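Long-range contact in putative thioesterase II (Thermobifida fusca, PDB 3BBJ), which probably hydrolyses acyl-CoA thioesters and carries a pair of hotdog domains in one chain: residues A[45-49]-A[90-94]. Sequence-based numbering, arbitrary orientation.
Sequences LQRSA and VQTTL
L45, S48 and A49 pack the buried side of helix 38-51 against V90, T92 and L94 of strand 88-96, a helix-on-sheet contact inside the N-terminal hotdog unit, where the long helix lies wrapped in the curved antiparallel sheet. The two short segments cross at a slant, 139° between their N-to-C directions, with their axes 8.2 Å apart at closest approach. T92 is the centre of it. Its hydroxyl, set anti to the backbone N (chi1 177°), reaches across to the helix and donates a hydrogen bond from OG1 to S48 OG, 2.7 Å long. S48 OG also faces back to L45 O of its own helix, but that separation is too short to be trusted in detail. The methyl of the same threonine, CG2, lies 3.8 Å from L45 CB. Further along, the CD2 methyl of L45 rests against the strand, 3.5 Å from T92 OG1 and 3.8 Å from L94 CB. At the other end the small A49 lets the backbones come close: its CB meets V90 CB at 4.0 Å, while V90 CG2 sits 3.7 Å from A49 O. I76 on strand 72-82 touches S48, T92 and L94, and from strand 99-109 L102 packs on L45 and L106 on T92, so both strands flanking 88-96 contribute to the helix's bed.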
# COMPACT_ATOMS: atom_id res chain seq x y z
N LEU A 45 17.63 0.53 0.05
CA LEU A 45 17.08 0.19 1.35
C LEU A 45 16.68 -1.27 1.37
O LEU A 45 16.88 -1.95 2.38
CB LEU A 45 15.88 1.07 1.69
CG LEU A 45 16.10 2.54 2.05
CD1 LEU A 45 14.77 3.09 2.62
CD2 LEU A 45 17.25 2.74 3.05
N GLN A 46 16.15 -1.78 0.26
CA GLN A 46 15.78 -3.19 0.20
C GLN A 46 16.99 -4.06 0.51
O GLN A 46 16.86 -5.06 1.22
CB GLN A 46 15.18 -3.58 -1.16
CG GLN A 46 14.82 -5.08 -1.27
CD GLN A 46 14.07 -5.42 -2.56
OE1 GLN A 46 12.95 -4.97 -2.77
NE2 GLN A 46 14.68 -6.26 -3.40
N ARG A 47 18.14 -3.68 -0.06
CA ARG A 47 19.39 -4.44 0.13
C ARG A 47 19.81 -4.50 1.58
O ARG A 47 20.25 -5.55 2.06
CB ARG A 47 20.54 -3.82 -0.69
CG ARG A 47 20.52 -4.22 -2.14
CD ARG A 47 21.88 -4.15 -2.80
NE ARG A 47 21.97 -5.11 -3.90
CZ ARG A 47 21.52 -4.90 -5.14
NH1 ARG A 47 20.95 -3.76 -5.48
NH2 ARG A 47 21.64 -5.87 -6.04
N SER A 48 19.70 -3.37 2.26
CA SER A 48 20.03 -3.30 3.67
C SER A 48 19.17 -4.23 4.49
O SER A 48 19.64 -4.87 5.43
CB SER A 48 19.85 -1.86 4.17
OG SER A 48 18.51 -1.41 4.01
N ALA A 49 17.89 -4.31 4.13
CA ALA A 49 16.93 -5.09 4.90
C ALA A 49 17.15 -6.58 4.76
O ALA A 49 17.07 -7.32 5.74
CB ALA A 49 15.52 -4.72 4.51
N VAL A 90 11.95 -6.00 8.94
CA VAL A 90 13.08 -5.09 9.13
C VAL A 90 12.72 -3.63 8.78
O VAL A 90 12.12 -3.35 7.74
CB VAL A 90 14.33 -5.54 8.26
CG1 VAL A 90 15.60 -4.70 8.57
CG2 VAL A 90 14.63 -7.04 8.46
N GLN A 91 13.07 -2.73 9.67
CA GLN A 91 12.95 -1.29 9.45
C GLN A 91 14.32 -0.77 9.00
O GLN A 91 15.37 -1.11 9.58
CB GLN A 91 12.49 -0.61 10.73
CG GLN A 91 12.31 0.88 10.70
CD GLN A 91 11.70 1.37 12.02
OE1 GLN A 91 12.38 2.01 12.83
NE2 GLN A 91 10.44 1.01 12.26
N THR A 92 14.30 0.04 7.95
CA THR A 92 15.52 0.57 7.36
C THR A 92 15.27 2.04 7.01
O THR A 92 14.23 2.38 6.40
CB THR A 92 15.93 -0.26 6.12
OG1 THR A 92 17.10 0.31 5.51
CG2 THR A 92 14.79 -0.35 5.09
N THR A 93 16.19 2.90 7.44
CA THR A 93 16.06 4.34 7.24
C THR A 93 17.33 4.92 6.57
O THR A 93 18.46 4.60 6.97
CB THR A 93 15.80 5.05 8.57
OG1 THR A 93 14.74 4.38 9.27
CG2 THR A 93 15.45 6.54 8.37
N LEU A 94 17.11 5.78 5.57
CA LEU A 94 18.20 6.41 4.83
C LEU A 94 18.43 7.83 5.32
O LEU A 94 17.49 8.61 5.43
CB LEU A 94 17.89 6.44 3.34
CG LEU A 94 18.94 7.06 2.42
CD1 LEU A 94 20.25 6.26 2.50
CD2 LEU A 94 18.40 7.11 0.99